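Local atomic coordinates of Lmo1076 protein (Listeria monocytogenes serovar 1/2a, PDB entry 5JQC), a protein that is a putative secreted autolysin, probably an amidase or glucosaminidase acting on the bacterial cell wall, seen here as its stretch of three SH3-like GW modules. Residues V228-Q233 with T240-Q245; D180-Q185 with K232-A237. One frame throughout, in Å; residues are numbered along the deposited sequence.

Interaction 1: V228-Q233 with T240-Q245; sequences VKVIKQ and TWYQFQ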
ATOM      1  N   VAL A 228     -39.397 -19.581   9.885  1.00 88.17           N
ATOM      2  CA  VAL A 228     -38.641 -18.501  10.512  1.00 82.75           C
ATOM      3  C   VAL A 228     -39.149 -17.146  10.042  1.00 76.49           C
ATOM      4  O   VAL A 228     -39.996 -17.052   9.143  1.00 72.55           O
ATOM      5  CB  VAL A 228     -37.132 -18.621  10.227  1.00 84.07           C
ATOM      6  CG1 VAL A 228     -36.592 -19.965  10.703  1.00 84.53           C
ATOM      7  CG2 VAL A 228     -36.859 -18.413   8.741  1.00 82.82           C
ATOM      8  N   LYS A 229     -38.603 -16.089  10.637  1.00 75.88           N
ATOM      9  CA  LYS A 229     -38.916 -14.715  10.271  1.00 75.25           C
ATOM     10  C   LYS A 229     -37.640 -14.018   9.812  1.00 71.99           C
ATOM     11  O   LYS A 229     -36.736 -13.783  10.622  1.00 71.29           O
ATOM     12  CB  LYS A 229     -39.535 -13.981  11.451  1.00 72.70           C
ATOM     13  CG  LYS A 229     -40.193 -12.713  11.059  1.00 74.15           C
ATOM     14  CD  LYS A 229     -41.114 -12.292  12.162  1.00 81.67           C
ATOM     15  CE  LYS A 229     -42.150 -11.353  11.628  1.00 82.68           C
ATOM     16  NZ  LYS A 229     -42.715 -11.896  10.358  1.00 80.57           N
ATOM     17  N   VAL A 230     -37.570 -13.679   8.526  1.00 67.78           N
ATOM     18  CA  VAL A 230     -36.438 -12.936   7.978  1.00 62.10           C
ATOM     19  C   VAL A 230     -36.681 -11.444   8.187  1.00 63.93           C
ATOM     20  O   VAL A 230     -37.598 -10.869   7.589  1.00 64.90           O
ATOM     21  CB  VAL A 230     -36.243 -13.259   6.490  1.00 61.84           C
ATOM     22  CG1 VAL A 230     -35.008 -12.552   5.953  1.00 60.33           C
ATOM     23  CG2 VAL A 230     -36.142 -14.762   6.277  1.00 62.72           C
ATOM     24  N   ILE A 231     -35.856 -10.813   9.033  1.00 62.18           N
ATOM     25  CA  ILE A 231     -36.015  -9.391   9.344  1.00 60.83           C
ATOM     26  C   ILE A 231     -35.056  -8.474   8.577  1.00 61.84           C
ATOM     27  O   ILE A 231     -35.347  -7.278   8.441  1.00 65.43           O
ATOM     28  CB  ILE A 231     -35.875  -9.128  10.861  1.00 58.94           C
ATOM     29  CG1 ILE A 231     -34.469  -9.486  11.349  1.00 60.22           C
ATOM     30  CG2 ILE A 231     -36.938  -9.899  11.646  1.00 59.36           C
ATOM     31  CD1 ILE A 231     -34.253  -9.327  12.846  1.00 54.20           C
ATOM     32  N   LYS A 232     -33.926  -8.984   8.081  1.00 59.19           N
ATOM     33  CA  LYS A 232     -32.994  -8.161   7.318  1.00 54.67           C
ATOM     34  C   LYS A 232     -32.403  -8.973   6.181  1.00 58.98           C
ATOM     35  O   LYS A 232     -32.260 -10.194   6.285  1.00 63.76           O
ATOM     36  CB  LYS A 232     -31.837  -7.622   8.176  1.00 55.40           C
ATOM     37  CG  LYS A 232     -32.240  -6.620   9.248  1.00 59.09           C
ATOM     38  CD  LYS A 232     -31.114  -5.624   9.528  1.00 60.42           C
ATOM     39  CE  LYS A 232     -30.446  -5.852  10.880  1.00 63.80           C
ATOM     40  NZ  LYS A 232     -31.447  -5.849  11.987  1.00 63.52           N
ATOM     41  N   GLN A 233     -32.035  -8.283   5.107  1.00 56.12           N
ATOM     42  CA  GLN A 233     -31.239  -8.876   4.044  1.00 58.40           C
ATOM     43  C   GLN A 233     -30.033  -7.993   3.749  1.00 56.87           C
ATOM     44  O   GLN A 233     -30.087  -6.760   3.861  1.00 57.32           O
ATOM     45  CB  GLN A 233     -32.047  -9.085   2.762  1.00 64.12           C
ATOM     46  CG  GLN A 233     -32.235  -7.824   1.949  1.00 64.20           C
ATOM     47  CD  GLN A 233     -32.977  -8.075   0.659  1.00 68.08           C
ATOM     48  OE1 GLN A 233     -33.051  -9.212   0.176  1.00 70.85           O
ATOM     49  NE2 GLN A 233     -33.539  -7.018   0.095  1.00 71.06           N
ATOM     50  N   THR A 240     -25.835 -13.359  -0.725  1.00 59.08           N
ATOM     51  CA  THR A 240     -26.927 -12.670  -0.058  1.00 57.51           C
ATOM     52  C   THR A 240     -27.292 -13.421   1.211  1.00 60.44           C
ATOM     53  O   THR A 240     -27.477 -14.646   1.190  1.00 57.52           O
ATOM     54  CB  THR A 240     -28.146 -12.540  -0.969  1.00 59.25           C
ATOM     55  OG1 THR A 240     -27.785 -11.820  -2.153  1.00 60.80           O
ATOM     56  CG2 THR A 240     -29.243 -11.793  -0.257  1.00 58.15           C
ATOM     57  N   TRP A 241     -27.415 -12.670   2.304  1.00 62.47           N
ATOM     58  CA  TRP A 241     -27.561 -13.200   3.649  1.00 57.27           C
ATOM     59  C   TRP A 241     -28.870 -12.694   4.246  1.00 57.31           C
ATOM     60  O   TRP A 241     -29.253 -11.539   4.041  1.00 54.58           O
ATOM     61  CB  TRP A 241     -26.344 -12.782   4.487  1.00 57.16           C
ATOM     62  CG  TRP A 241     -25.054 -12.947   3.666  1.00 64.99           C
ATOM     63  CD1 TRP A 241     -24.467 -12.015   2.835  1.00 67.22           C
ATOM     64  CD2 TRP A 241     -24.253 -14.130   3.556  1.00 59.66           C
ATOM     65  NE1 TRP A 241     -23.345 -12.548   2.237  1.00 59.56           N
ATOM     66  CE2 TRP A 241     -23.191 -13.838   2.666  1.00 60.07           C
ATOM     67  CE3 TRP A 241     -24.322 -15.402   4.135  1.00 59.88           C
ATOM     68  CZ2 TRP A 241     -22.212 -14.766   2.347  1.00 59.34           C
ATOM     69  CZ3 TRP A 241     -23.341 -16.325   3.819  1.00 62.15           C
ATOM     70  CH2 TRP A 241     -22.304 -16.002   2.929  1.00 65.19           C
ATOM     71  N   TYR A 242     -29.570 -13.573   4.949  1.00 59.41           N
ATOM     72  CA  TYR A 242     -30.810 -13.221   5.629  1.00 62.01           C
ATOM     73  C   TYR A 242     -30.570 -13.270   7.128  1.00 58.43           C
ATOM     74  O   TYR A 242     -29.990 -14.234   7.628  1.00 58.38           O
ATOM     75  CB  TYR A 242     -31.943 -14.181   5.248  1.00 63.42           C
ATOM     76  CG  TYR A 242     -32.450 -13.985   3.848  1.00 63.19           C
ATOM     77  CD1 TYR A 242     -32.100 -12.856   3.135  1.00 63.08           C
ATOM     78  CD2 TYR A 242     -33.285 -14.917   3.243  1.00 63.23           C
ATOM     79  CE1 TYR A 242     -32.557 -12.646   1.860  1.00 65.55           C
ATOM     80  CE2 TYR A 242     -33.749 -14.716   1.951  1.00 65.40           C
ATOM     81  CZ  TYR A 242     -33.378 -13.574   1.267  1.00 68.34           C
ATOM     82  OH  TYR A 242     -33.823 -13.331  -0.015  1.00 75.77           O
ATOM     83  N   GLN A 243     -31.005 -12.238   7.844  1.00 58.15           N
ATOM     84  CA  GLN A 243     -31.040 -12.300   9.298  1.00 55.90           C
ATOM     85  C   GLN A 243     -32.414 -12.834   9.682  1.00 61.59           C
ATOM     86  O   GLN A 243     -33.430 -12.309   9.218  1.00 61.98           O
ATOM     87  CB  GLN A 243     -30.766 -10.933   9.928  1.00 54.90           C
ATOM     88  CG  GLN A 243     -30.376 -11.030  11.413  1.00 53.37           C
ATOM     89  CD  GLN A 243     -30.246  -9.671  12.089  1.00 54.74           C
ATOM     90  OE1 GLN A 243     -31.041  -8.768  11.840  1.00 63.59           O
ATOM     91  NE2 GLN A 243     -29.247  -9.522  12.948  1.00 55.91           N
ATOM     92  N   PHE A 244     -32.454 -13.904  10.477  1.00 62.41           N
ATOM     93  CA  PHE A 244     -33.719 -14.577  10.728  1.00 62.05           C
ATOM     94  C   PHE A 244     -33.965 -14.745  12.225  1.00 67.48           C
ATOM     95  O   PHE A 244     -33.065 -14.587  13.059  1.00 67.59           O
ATOM     96  CB  PHE A 244     -33.793 -15.930   9.995  1.00 63.72           C
ATOM     97  CG  PHE A 244     -32.845 -16.986  10.521  1.00 72.02           C
ATOM     98  CD1 PHE A 244     -31.548 -17.078  10.036  1.00 73.15           C
ATOM     99  CD2 PHE A 244     -33.265 -17.914  11.471  1.00 75.93           C
ATOM    100  CE1 PHE A 244     -30.675 -18.055  10.510  1.00 74.22           C
ATOM    101  CE2 PHE A 244     -32.400 -18.899  11.945  1.00 77.90           C
ATOM    102  CZ  PHE A 244     -31.103 -18.968  11.464  1.00 75.88           C
ATOM    103  N   GLN A 245     -35.223 -15.060  12.548  1.00 72.29           N
ATOM    104  CA  GLN A 245     -35.692 -15.205  13.922  1.00 73.99           C
ATOM    105  C   GLN A 245     -36.486 -16.493  14.086  1.00 73.34           C
ATOM    106  O   GLN A 245     -37.295 -16.857  13.224  1.00 73.85           O
ATOM    107  CB  GLN A 245     -36.584 -14.033  14.338  1.00 74.19           C
ATOM    108  CG  GLN A 245     -35.885 -12.710  14.479  1.00 72.45           C
ATOM    109  CD  GLN A 245     -36.838 -11.632  14.952  1.00 75.93           C
ATOM    110  OE1 GLN A 245     -38.040 -11.676  14.664  1.00 76.42           O
ATOM    111  NE2 GLN A 245     -36.313 -10.664  15.696  1.00 74.50           N
TER

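Interaction 2: D180-Q185 with K232-A237; sequences DKIQSQ and KQAKTA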
ATOM      1  N   ASP A 180     -15.041  -8.184   3.373  1.00 48.71           N
ATOM      2  CA  ASP A 180     -16.004  -7.733   2.373  1.00 52.64           C
ATOM      3  C   ASP A 180     -16.834  -6.607   2.943  1.00 54.90           C
ATOM      4  O   ASP A 180     -17.275  -6.680   4.096  1.00 52.42           O
ATOM      5  CB  ASP A 180     -16.976  -8.846   1.977  1.00 56.61           C
ATOM      6  CG  ASP A 180     -16.293 -10.076   1.450  1.00 61.32           C
ATOM      7  OD1 ASP A 180     -15.317  -9.939   0.675  1.00 67.54           O
ATOM      8  OD2 ASP A 180     -16.772 -11.183   1.802  1.00 61.04           O
ATOM      9  N   LYS A 181     -17.097  -5.585   2.119  1.00 59.41           N
ATOM     10  CA  LYS A 181     -18.071  -4.549   2.483  1.00 52.01           C
ATOM     11  C   LYS A 181     -19.495  -5.053   2.293  1.00 53.74           C
ATOM     12  O   LYS A 181     -19.769  -5.888   1.419  1.00 57.95           O
ATOM     13  CB  LYS A 181     -17.886  -3.282   1.648  1.00 54.27           C
ATOM     14  CG  LYS A 181     -16.542  -2.611   1.834  1.00 56.73           C
ATOM     15  CD  LYS A 181     -16.424  -1.446   0.871  1.00 58.04           C
ATOM     16  CE  LYS A 181     -15.216  -0.579   1.187  1.00 60.35           C
ATOM     17  NZ  LYS A 181     -15.389   0.120   2.495  1.00 61.73           N
ATOM     18  N   ILE A 182     -20.405  -4.544   3.124  1.00 54.35           N
ATOM     19  CA  ILE A 182     -21.829  -4.726   2.875  1.00 53.87           C
ATOM     20  C   ILE A 182     -22.207  -3.750   1.761  1.00 53.53           C
ATOM     21  O   ILE A 182     -22.182  -2.528   1.949  1.00 54.94           O
ATOM     22  CB  ILE A 182     -22.667  -4.498   4.140  1.00 50.65           C
ATOM     23  CG1 ILE A 182     -22.194  -5.444   5.253  1.00 50.00           C
ATOM     24  CG2 ILE A 182     -24.143  -4.701   3.837  1.00 46.88           C
ATOM     25  CD1 ILE A 182     -22.906  -5.273   6.552  1.00 46.27           C
ATOM     26  N   GLN A 183     -22.541  -4.290   0.588  1.00 51.24           N
ATOM     27  CA  GLN A 183     -22.875  -3.443  -0.554  1.00 51.80           C
ATOM     28  C   GLN A 183     -24.253  -2.808  -0.402  1.00 54.63           C
ATOM     29  O   GLN A 183     -24.469  -1.658  -0.811  1.00 52.29           O
ATOM     30  CB  GLN A 183     -22.805  -4.275  -1.825  1.00 55.61           C
ATOM     31  CG  GLN A 183     -21.364  -4.642  -2.191  1.00 60.19           C
ATOM     32  CD  GLN A 183     -21.273  -5.805  -3.154  1.00 66.75           C
ATOM     33  OE1 GLN A 183     -22.221  -6.584  -3.300  1.00 69.42           O
ATOM     34  NE2 GLN A 183     -20.121  -5.934  -3.817  1.00 73.26           N
ATOM     35  N   SER A 184     -25.199  -3.549   0.172  1.00 54.82           N
ATOM     36  CA  SER A 184     -26.527  -3.025   0.435  1.00 55.80           C
ATOM     37  C   SER A 184     -27.158  -3.851   1.548  1.00 58.42           C
ATOM     38  O   SER A 184     -26.741  -4.984   1.838  1.00 54.70           O
ATOM     39  CB  SER A 184     -27.406  -3.045  -0.825  1.00 53.26           C
ATOM     40  OG  SER A 184     -27.627  -4.392  -1.231  1.00 58.28           O
ATOM     41  N   GLN A 185     -28.164  -3.259   2.181  1.00 54.45           N
ATOM     42  CA  GLN A 185     -28.799  -3.875   3.333  1.00 53.76           C
ATOM     43  C   GLN A 185     -30.137  -3.179   3.574  1.00 54.12           C
ATOM     44  O   GLN A 185     -30.244  -1.962   3.416  1.00 50.12           O
ATOM     45  CB  GLN A 185     -27.896  -3.758   4.557  1.00 53.58           C
ATOM     46  CG  GLN A 185     -28.399  -4.468   5.749  1.00 59.49           C
ATOM     47  CD  GLN A 185     -27.615  -4.076   6.976  1.00 64.99           C
ATOM     48  OE1 GLN A 185     -28.016  -4.368   8.100  1.00 68.28           O
ATOM     49  NE2 GLN A 185     -26.491  -3.392   6.767  1.00 64.36           N
ATOM     50  N   LYS A 232     -33.926  -8.984   8.081  1.00 59.19           N
ATOM     51  CA  LYS A 232     -32.994  -8.161   7.318  1.00 54.67           C
ATOM     52  C   LYS A 232     -32.403  -8.973   6.181  1.00 58.98           C
ATOM     53  O   LYS A 232     -32.260 -10.194   6.285  1.00 63.76           O
ATOM     54  CB  LYS A 232     -31.837  -7.622   8.176  1.00 55.40           C
ATOM     55  CG  LYS A 232     -32.240  -6.620   9.248  1.00 59.09           C
ATOM     56  CD  LYS A 232     -31.114  -5.624   9.528  1.00 60.42           C
ATOM     57  CE  LYS A 232     -30.446  -5.852  10.880  1.00 63.80           C
ATOM     58  NZ  LYS A 232     -31.447  -5.849  11.987  1.00 63.52           N
ATOM     59  N   GLN A 233     -32.035  -8.283   5.107  1.00 56.12           N
ATOM     60  CA  GLN A 233     -31.239  -8.876   4.044  1.00 58.40           C
ATOM     61  C   GLN A 233     -30.033  -7.993   3.749  1.00 56.87           C
ATOM     62  O   GLN A 233     -30.087  -6.760   3.861  1.00 57.32           O
ATOM     63  CB  GLN A 233     -32.047  -9.085   2.762  1.00 64.12           C
ATOM     64  CG  GLN A 233     -32.235  -7.824   1.949  1.00 64.20           C
ATOM     65  CD  GLN A 233     -32.977  -8.075   0.659  1.00 68.08           C
ATOM     66  OE1 GLN A 233     -33.051  -9.212   0.176  1.00 70.85           O
ATOM     67  NE2 GLN A 233     -33.539  -7.018   0.095  1.00 71.06           N
ATOM     68  N   ALA A 234     -28.933  -8.647   3.370  1.00 53.74           N
ATOM     69  CA  ALA A 234     -27.676  -7.975   3.080  1.00 54.50           C
ATOM     70  C   ALA A 234     -26.990  -8.675   1.912  1.00 60.55           C
ATOM     71  O   ALA A 234     -27.059  -9.902   1.778  1.00 63.67           O
ATOM     72  CB  ALA A 234     -26.756  -7.961   4.309  1.00 56.56           C
ATOM     73  N   LYS A 235     -26.343  -7.890   1.050  1.00 57.84           N
ATOM     74  CA  LYS A 235     -25.601  -8.455  -0.071  1.00 57.88           C
ATOM     75  C   LYS A 235     -24.137  -8.052   0.028  1.00 58.53           C
ATOM     76  O   LYS A 235     -23.825  -6.866   0.184  1.00 56.69           O
ATOM     77  CB  LYS A 235     -26.194  -8.005  -1.415  1.00 64.33           C
ATOM     78  CG  LYS A 235     -25.574  -8.691  -2.633  1.00 68.68           C
ATOM     79  CD  LYS A 235     -26.363  -8.422  -3.918  1.00 75.64           C
ATOM     80  CE  LYS A 235     -26.726  -6.920  -4.110  1.00 81.62           C
ATOM     81  NZ  LYS A 235     -25.626  -6.051  -4.663  1.00 79.53           N
ATOM     82  N   THR A 236     -23.244  -9.046  -0.026  1.00 60.85           N
ATOM     83  CA  THR A 236     -21.817  -8.831  -0.275  1.00 55.28           C
ATOM     84  C   THR A 236     -21.425  -9.492  -1.591  1.00 58.13           C
ATOM     85  O   THR A 236     -22.191 -10.261  -2.190  1.00 60.00           O
ATOM     86  CB  THR A 236     -20.927  -9.396   0.836  1.00 49.68           C
ATOM     87  OG1 THR A 236     -21.037 -10.827   0.847  1.00 57.10           O
ATOM     88  CG2 THR A 236     -21.289  -8.841   2.181  1.00 47.85           C
ATOM     89  N   ALA A 237     -20.196  -9.197  -2.016  1.00 53.64           N
ATOM     90  CA  ALA A 237     -19.628  -9.827  -3.200  1.00 58.09           C
ATOM     91  C   ALA A 237     -19.772 -11.349  -3.178  1.00 63.35           C
ATOM     92  O   ALA A 237     -19.911 -11.964  -4.241  1.00 68.22           O
ATOM     93  CB  ALA A 237     -18.154  -9.439  -3.318  1.00 54.12           C
TER
HETATM   94  O   HOH W   1     -18.510  -7.131  -0.708  1.00 46.27           O

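Interaction 1: V228-Q233 with T240-Q245
The beta hairpin of strands 226-236 and 239-246, in the third SH3-like GW module, carries a classic beta bulge where I231 and K232 both face Q243. The N of I231 gives a bond of 2.9 Å to O of Q243, and the N of Q243 returns one to O of K232, so Q243 is held by two residues at once. Beyond the bulge, the N of K229 gives a 3.0 Å bond to O of Q245.

The extra residue puts K232 on the same face as Q243, where the two chains run side by side. Bends at chi3 (-108°) and chi4 turn the lysine back, and its NZ meets a lone pair of Q243 OE1 at 3.0 Å; a long amine and an extended chain ending in an amide suit this partly exposed face. I231 lays its CD1 3.4 Å from the same OE1, and its side chain crosses that of Q245 at about a right angle, CG2 against the amide carbon CD.

The face of V230, F244, Y242 and Q233 is mostly apolar and aromatic. V228 CG1 packs obliquely against F244, 4.0 Å from its CD2. The Y242 ring, which also meets W190 edge-to-face, runs alongside Q233, whose amide plane is turned 39° from the ring and whose NE2 bonds S186 OG. Branched V230 has CG1 anti to its own N (chi1 -176°), which brings that methyl to 3.5 Å from Y242 CB.

Interaction 2: D180-Q185 with K232-A237
The carbonyl O of K235 takes the N-H of Q183 at 2.9 Å. On the same residue, the N of K235 gives a straighter bond, 165° at the hydrogen, to O of S184, one residue after Q183, at 3.0 Å. Q183 and S184 thus both face K235, a classic beta bulge at the point where the incoming chain joins the strand.

Q183 is solvent-exposed and lays its amide against the T236-A237 backbone, as suits a polar, flexible side chain, with OE1 3.5 Å from A237 N, a contact rather than a bond. A water closes the same end: it donates to O of K181 and accepts from the N of A237 at 3.0 Å. Small, branched T236 sets its CG2 3.4 Å from O of K181, while its OG1 accepts from W241 NE1. I182 CG2 rests on the A234 methyl at 4.2 Å, and Q185, with its chain swung beside the carbonyl carbon (chi1 -174°), brings OE1 to 3.6 Å from K232 CD.

D180 forms a salt bridge with R238, just past the second segment. The contact is a surface one, at the end of the antiparallel sheet where strand 184-194 begins as an outermost strand beside strand 226-236, whose other neighbour is strand 239-246.

Interactions 1 and 2 lie along a single strand, 226-236, of the third GW module, with centres about 12 Å apart and K232 and Q233 in common. Along the chain, 180-185 comes first and leads into strand 184-194; 228-233 and 232-237 follow, overlapping at those two residues, and 240-245 is the returning arm of the hairpin. Strand 226-236 therefore pairs with 184-194 along one edge and 239-246 along the other, and each pairing has its own bulge. The two contacts also touch directly: W241 N lies 2.8 Å from A234 O, a probable hydrogen bond. Interaction 2 brings the chain arriving from the second module to the sheet edge, and interaction 1 carries that sheet on through the hairpin.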